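Local coordinates for protein DUF176 (Nitrosomonas europaea, PDB 2OMO) that is a putative antibiotic biosynthesis monooxygenase that probably acts as an oxidoreductase, at residues M23-Y29 / F72-Y78; F40-T44 / W96-V100. One frame throughout, in Å; residues are numbered along the deposited sequence.

Overall arrangement
Interaction 1 (23-29 with 72-78) pairs the two inner strands of the four-stranded antiparallel sheet. Interaction 2 (40-44 with 96-100) packs two helices over one side of that sheet. Both contacts are largely buried, but interaction 1 lies about 5 Å from the centre of the chain and interaction 2 about 11 Å, centre to centre. Backbone hydrogen bonds dominate the first. The second rests on side chains, with one indole N-H bond. The two meet where Phe72 packs on Phe40, and where Leu74 reaches Thr44 and Trp96. The Val25, Ile27, Tyr29 and Tyr75 side of the sheet instead turns to the second subunit.

Interaction 1 of 2, residues M23-Y29 / F72-Y78; sequences MYVTIVY and FVLYEAY
Strands 24-29 and 72-78 form an antiparallel pair at the middle of the sheet, with axes 4.6 Å apart. Tyr24-Tyr78, Thr26-Glu76 and Val28-Leu74 are the hydrogen-bonded pairs, each joined by two backbone N-H to C=O bonds. Val25-Ala77, Ile27-Tyr75 and Tyr29-Val73 alternate with them as non-hydrogen-bonded pairs. Their side chains share one face. There the Tyr75 ring leans toward strand 24-29, its CG anti to the backbone N (chi1 -179°). Val25 CG1 meets Tyr75 CE1 at 3.7 Å. Ile27 CG1 touches Tyr75 CD1 at 3.9 Å. Ile27 CG2 also packs on Val73 CG1 at 3.6 Å. The other methyl, Val73 CG2, lies 3.7 Å from Tyr29 CD1, with the two side chains side by side. Met23, present as selenomethionine, bends at chi3 (81°), which brings Met23 CE to Ala77 CB at 3.9 Å.

The other face carries Tyr24, Thr26, Val28, Leu74, Glu76 and Tyr78. Val28 CG2 packs against the Glu76 carboxylate, 3.7 Å from OE2. A water bridges Thr26 OG1 and Glu76 O, and donates a hydrogen bond to that carbonyl. The carbonyl thus accepts from both the water and Thr26 N.

On the Tyr75 face, Tyr75 stacks on Tyr75 of the second subunit and bonds Asp61 of that subunit, while Tyr29 OH bonds Tyr29 OH of the second subunit. On the opposite face, helix 81-87 covers Tyr24 and Tyr78, and Tyr78 OH bonds Glu54. Within the sheet, strand 109-117 flanks 24-29, and strand 57-65 flanks 72-78.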
loop_
_atom_site.group_PDB
_atom_site.type_symbol
_atom_site.label_atom_id
_atom_site.label_comp_id
_atom_site.label_asym_id
_atom_site.label_seq_id
_atom_site.Cartn_x
_atom_site.Cartn_y
_atom_site.Cartn_z
HETATM N N MSE A 23 -12.033 -3.701 0.300
HETATM C CA MSE A 23 -11.517 -2.505 -0.340
HETATM C C MSE A 23 -10.908 -3.075 -1.610
HETATM O O MSE A 23 -10.506 -4.248 -1.637
HETATM C CB MSE A 23 -10.419 -1.927 0.552
HETATM C CG MSE A 23 -9.963 -0.552 0.296
HETATM SE SE MSE A 23 -9.160 0.128 2.028
HETATM C CE MSE A 23 -7.459 -0.750 1.766
ATOM N N TYR A 24 -10.933 -2.295 -2.677
ATOM C CA TYR A 24 -10.278 -2.644 -3.924
ATOM C C TYR A 24 -9.008 -1.788 -3.986
ATOM O O TYR A 24 -9.103 -0.571 -4.012
ATOM C CB TYR A 24 -11.194 -2.342 -5.140
ATOM C CG TYR A 24 -10.555 -2.714 -6.458
ATOM C CD1 TYR A 24 -10.793 -3.970 -7.023
ATOM C CD2 TYR A 24 -9.707 -1.826 -7.121
ATOM C CE1 TYR A 24 -10.188 -4.349 -8.222
ATOM C CE2 TYR A 24 -9.094 -2.169 -8.318
ATOM C CZ TYR A 24 -9.351 -3.450 -8.876
ATOM O OH TYR A 24 -8.756 -3.819 -10.074
ATOM N N VAL A 25 -7.840 -2.426 -4.039
ATOM C CA VAL A 25 -6.554 -1.706 -4.013
ATOM C C VAL A 25 -5.699 -2.030 -5.214
ATOM O O VAL A 25 -5.574 -3.189 -5.621
ATOM C CB VAL A 25 -5.737 -2.066 -2.740
ATOM C CG1 VAL A 25 -4.346 -1.386 -2.726
ATOM C CG2 VAL A 25 -6.541 -1.777 -1.500
ATOM N N THR A 26 -5.070 -1.000 -5.754
ATOM C CA THR A 26 -4.080 -1.159 -6.833
ATOM C C THR A 26 -2.833 -0.474 -6.333
ATOM O O THR A 26 -2.852 0.744 -6.038
ATOM C CB THR A 26 -4.537 -0.525 -8.172
ATOM O OG1 THR A 26 -5.850 -0.980 -8.501
ATOM C CG2 THR A 26 -3.574 -0.948 -9.322
ATOM N N ILE A 27 -1.763 -1.231 -6.182
ATOM C CA ILE A 27 -0.485 -0.610 -5.854
ATOM C C ILE A 27 0.225 -0.336 -7.189
ATOM O O ILE A 27 0.547 -1.289 -7.945
ATOM C CB ILE A 27 0.370 -1.461 -4.932
ATOM C CG1 ILE A 27 -0.448 -1.890 -3.691
ATOM C CG2 ILE A 27 1.698 -0.709 -4.575
ATOM C CD1 ILE A 27 0.344 -2.693 -2.587
ATOM N N VAL A 28 0.464 0.946 -7.465
ATOM C CA VAL A 28 1.053 1.312 -8.751
ATOM C C VAL A 28 2.516 1.664 -8.549
ATOM O O VAL A 28 2.833 2.556 -7.760
ATOM C CB VAL A 28 0.295 2.451 -9.462
ATOM C CG1 VAL A 28 1.022 2.826 -10.782
ATOM C CG2 VAL A 28 -1.213 2.011 -9.691
ATOM N N TYR A 29 3.392 0.965 -9.262
ATOM C CA TYR A 29 4.835 1.190 -9.168
ATOM C C TYR A 29 5.347 2.002 -10.348
ATOM O O TYR A 29 5.130 1.642 -11.506
ATOM C CB TYR A 29 5.586 -0.127 -9.085
ATOM C CG TYR A 29 5.193 -0.996 -7.922
ATOM C CD1 TYR A 29 5.899 -0.927 -6.734
ATOM C CD2 TYR A 29 4.115 -1.902 -8.023
ATOM C CE1 TYR A 29 5.541 -1.758 -5.608
ATOM C CE2 TYR A 29 3.731 -2.692 -6.923
ATOM C CZ TYR A 29 4.468 -2.632 -5.732
ATOM O OH TYR A 29 4.130 -3.400 -4.647
ATOM N N PHE A 72 8.728 5.455 -7.197
ATOM C CA PHE A 72 7.476 5.888 -6.540
ATOM C C PHE A 72 6.429 4.807 -6.490
ATOM O O PHE A 72 6.397 3.893 -7.343
ATOM C CB PHE A 72 6.863 7.100 -7.284
ATOM C CG PHE A 72 7.735 8.326 -7.247
ATOM C CD1 PHE A 72 7.551 9.286 -6.243
ATOM C CD2 PHE A 72 8.789 8.490 -8.175
ATOM C CE1 PHE A 72 8.398 10.452 -6.200
ATOM C CE2 PHE A 72 9.626 9.646 -8.149
ATOM C CZ PHE A 72 9.417 10.624 -7.142
ATOM N N VAL A 73 5.516 4.959 -5.543
ATOM C CA VAL A 73 4.311 4.083 -5.467
ATOM C C VAL A 73 3.072 4.972 -5.316
ATOM O O VAL A 73 3.084 5.927 -4.504
ATOM C CB VAL A 73 4.380 3.138 -4.260
ATOM C CG1 VAL A 73 2.951 2.566 -3.887
ATOM C CG2 VAL A 73 5.390 2.013 -4.517
ATOM N N LEU A 74 2.036 4.706 -6.114
ATOM C CA LEU A 74 0.703 5.239 -5.859
ATOM C C LEU A 74 -0.137 4.096 -5.265
ATOM O O LEU A 74 -0.365 3.082 -5.914
ATOM C CB LEU A 74 0.017 5.736 -7.152
ATOM C CG LEU A 74 0.769 6.889 -7.877
ATOM C CD1 LEU A 74 1.944 6.369 -8.734
ATOM C CD2 LEU A 74 -0.175 7.795 -8.750
ATOM N N TYR A 75 -0.614 4.304 -4.047
ATOM C CA TYR A 75 -1.408 3.326 -3.333
ATOM C C TYR A 75 -2.867 3.780 -3.426
ATOM O O TYR A 75 -3.318 4.654 -2.674
ATOM C CB TYR A 75 -0.902 3.224 -1.892
ATOM C CG TYR A 75 -1.621 2.229 -1.022
ATOM C CD1 TYR A 75 -1.301 0.854 -1.067
ATOM C CD2 TYR A 75 -2.614 2.641 -0.166
ATOM C CE1 TYR A 75 -1.973 -0.057 -0.268
ATOM C CE2 TYR A 75 -3.308 1.728 0.642
ATOM C CZ TYR A 75 -2.975 0.366 0.575
ATOM O OH TYR A 75 -3.596 -0.584 1.374
ATOM N N GLU A 76 -3.599 3.149 -4.347
ATOM C CA GLU A 76 -4.914 3.645 -4.749
ATOM C C GLU A 76 -5.979 2.628 -4.275
ATOM O O GLU A 76 -6.110 1.557 -4.860
ATOM C CB GLU A 76 -4.923 3.768 -6.273
ATOM C CG GLU A 76 -3.681 4.482 -6.839
ATOM C CD GLU A 76 -3.736 4.680 -8.369
ATOM O OE1 GLU A 76 -4.668 4.177 -9.032
ATOM O OE2 GLU A 76 -2.799 5.315 -8.907
ATOM N N ALA A 77 -6.697 2.985 -3.209
ATOM C CA ALA A 77 -7.633 2.119 -2.507
ATOM C C ALA A 77 -9.021 2.741 -2.643
ATOM O O ALA A 77 -9.188 3.950 -2.385
ATOM C CB ALA A 77 -7.258 2.031 -1.024
ATOM N N TYR A 78 -10.012 1.926 -3.044
ATOM C CA TYR A 78 -11.399 2.382 -3.088
ATOM C C TYR A 78 -12.321 1.419 -2.341
ATOM O O TYR A 78 -12.024 0.201 -2.197
ATOM C CB TYR A 78 -11.873 2.519 -4.543
ATOM C CG TYR A 78 -11.148 3.597 -5.315
ATOM C CD1 TYR A 78 -11.766 4.851 -5.547
ATOM C CD2 TYR A 78 -9.856 3.377 -5.817
ATOM C CE1 TYR A 78 -11.108 5.874 -6.247
ATOM C CE2 TYR A 78 -9.182 4.406 -6.533
ATOM C CZ TYR A 78 -9.814 5.633 -6.735
ATOM O OH TYR A 78 -9.126 6.598 -7.427
HETATM O O HOH W 1 -7.587 0.807 -7.374
#

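Interaction 2 of 2, residues F40-T44 / W96-V100; sequences FKEAT and WRDTV
Phe40 meets Val100 and Trp96 where helices 37-51 and 91-100 run antiparallel, with short-segment axes 10.1 Å apart. Phe40 chi1 of 178° swings the ring away from its backbone N, toward the other helix. Phe40 CD1 touches Val100 CG1 at 3.7 Å. Phe40 CE1 touches Trp96 CZ2 at 3.9 Å. The two aromatic groups meet obliquely, the phenyl and pyrrole planes 60° apart. One turn on, Ala43 points its CB at the other helix. Ala43 CB packs on Val100 CG1 at 3.9 Å and on Thr99 CG2 at 4.1 Å. The Ala43 carbonyl oxygen lies at the indole edge, 3.5 Å from Trp96 CD1.

Thr44 supplies the polar link. Trp96 NE1 donates to Thr44 OG1 at 3.0 Å, almost straight (169°) and in the indole plane. The same hydroxyl donates to Phe40 O and sits over the centre of the Phe40 ring. The bond to Phe40 O orients this hydroxyl, and the bond from Trp96 NE1 helps hold the indole. On the sheet side, Thr44 and Trp96 both touch Leu74 of strand 71-78. This is a helix pair packed on one side of an antiparallel sheet, as in the ferredoxin-like alpha+beta fold of the antibiotic biosynthesis monooxygenase family.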
loop_
_atom_site.group_PDB
_atom_site.type_symbol
_atom_site.label_atom_id
_atom_site.label_comp_id
_atom_site.label_asym_id
_atom_site.label_seq_id
_atom_site.Cartn_x
_atom_site.Cartn_y
_atom_site.Cartn_z
ATOM N N PHE A 40 7.653 14.805 -11.790
ATOM C CA PHE A 40 6.702 13.731 -11.558
ATOM C C PHE A 40 5.915 13.937 -10.251
ATOM O O PHE A 40 4.681 13.731 -10.246
ATOM C CB PHE A 40 7.396 12.385 -11.535
ATOM C CG PHE A 40 6.453 11.219 -11.247
ATOM C CD1 PHE A 40 5.679 10.691 -12.271
ATOM C CD2 PHE A 40 6.382 10.652 -9.979
ATOM C CE1 PHE A 40 4.825 9.571 -12.046
ATOM C CE2 PHE A 40 5.536 9.555 -9.744
ATOM C CZ PHE A 40 4.752 9.037 -10.781
ATOM N N LYS A 41 6.595 14.384 -9.178
ATOM C CA LYS A 41 5.927 14.676 -7.903
ATOM C C LYS A 41 4.851 15.724 -8.052
ATOM O O LYS A 41 3.761 15.615 -7.485
ATOM C CB LYS A 41 6.925 15.116 -6.812
ATOM C CG LYS A 41 7.912 14.003 -6.451
ATOM C CD LYS A 41 8.802 14.345 -5.242
ATOM C CE LYS A 41 9.380 15.712 -5.256
ATOM N NZ LYS A 41 10.319 15.851 -4.101
ATOM N N GLU A 42 5.155 16.758 -8.841
ATOM C CA GLU A 42 4.230 17.866 -8.960
ATOM C C GLU A 42 2.967 17.428 -9.720
ATOM O O GLU A 42 1.855 17.779 -9.350
ATOM C CB GLU A 42 4.956 19.027 -9.658
ATOM C CG GLU A 42 4.107 20.152 -10.196
ATOM C CD GLU A 42 5.044 21.236 -10.797
ATOM O OE1 GLU A 42 5.865 20.887 -11.685
ATOM O OE2 GLU A 42 4.977 22.391 -10.347
ATOM N N ALA A 43 3.167 16.695 -10.806
ATOM C CA ALA A 43 2.060 16.178 -11.614
ATOM C C ALA A 43 1.215 15.209 -10.774
ATOM O O ALA A 43 -0.017 15.240 -10.830
ATOM C CB ALA A 43 2.595 15.499 -12.892
ATOM N N THR A 44 1.883 14.385 -9.962
ATOM C CA THR A 44 1.169 13.395 -9.156
ATOM C C THR A 44 0.434 14.068 -7.976
ATOM O O THR A 44 -0.620 13.579 -7.539
ATOM C CB THR A 44 2.129 12.258 -8.703
ATOM O OG1 THR A 44 2.781 11.735 -9.861
ATOM C CG2 THR A 44 1.371 11.150 -7.974
ATOM N N TRP A 96 -2.810 13.444 -15.951
ATOM C CA TRP A 96 -1.653 12.871 -15.316
ATOM C C TRP A 96 -0.978 11.869 -16.266
ATOM O O TRP A 96 0.218 11.986 -16.539
ATOM C CB TRP A 96 -2.074 12.231 -13.984
ATOM C CG TRP A 96 -0.967 11.520 -13.295
ATOM C CD1 TRP A 96 -0.057 12.068 -12.422
ATOM C CD2 TRP A 96 -0.638 10.139 -13.420
ATOM N NE1 TRP A 96 0.811 11.081 -11.980
ATOM C CE2 TRP A 96 0.491 9.898 -12.607
ATOM C CE3 TRP A 96 -1.181 9.075 -14.157
ATOM C CZ2 TRP A 96 1.066 8.615 -12.481
ATOM C CZ3 TRP A 96 -0.613 7.798 -14.033
ATOM C CH2 TRP A 96 0.498 7.582 -13.200
ATOM N N ARG A 97 -1.745 10.902 -16.775
ATOM C CA ARG A 97 -1.223 9.853 -17.636
ATOM C C ARG A 97 -0.479 10.441 -18.847
ATOM O O ARG A 97 0.656 10.061 -19.118
ATOM C CB ARG A 97 -2.361 8.930 -18.109
ATOM C CG ARG A 97 -1.925 7.744 -18.947
ATOM C CD ARG A 97 -3.127 7.203 -19.699
ATOM N NE ARG A 97 -3.589 8.216 -20.655
ATOM C CZ ARG A 97 -4.683 8.123 -21.420
ATOM N NH1 ARG A 97 -5.474 7.058 -21.339
ATOM N NH2 ARG A 97 -4.986 9.104 -22.275
ATOM N N ASP A 98 -1.116 11.379 -19.543
ATOM C CA ASP A 98 -0.465 12.056 -20.682
ATOM C C ASP A 98 0.778 12.844 -20.265
ATOM O O ASP A 98 1.776 12.850 -20.986
ATOM C CB ASP A 98 -1.441 12.983 -21.392
ATOM C CG ASP A 98 -2.556 12.243 -22.070
ATOM O OD1 ASP A 98 -2.547 10.984 -22.068
ATOM O OD2 ASP A 98 -3.443 12.931 -22.634
ATOM N N THR A 99 0.710 13.505 -19.114
ATOM C CA THR A 99 1.810 14.349 -18.632
ATOM C C THR A 99 3.093 13.571 -18.277
ATOM O O THR A 99 4.225 13.975 -18.682
ATOM C CB THR A 99 1.333 15.233 -17.469
ATOM O OG1 THR A 99 0.240 16.041 -17.925
ATOM C CG2 THR A 99 2.436 16.186 -16.968
ATOM N N VAL A 100 2.924 12.456 -17.576
ATOM C CA VAL A 100 4.068 11.746 -17.043
ATOM C C VAL A 100 4.596 10.701 -18.049
ATOM O O VAL A 100 5.651 10.120 -17.850
ATOM C CB VAL A 100 3.750 11.093 -15.663
ATOM C CG1 VAL A 100 3.193 12.115 -14.655
ATOM C CG2 VAL A 100 2.771 9.915 -15.837
#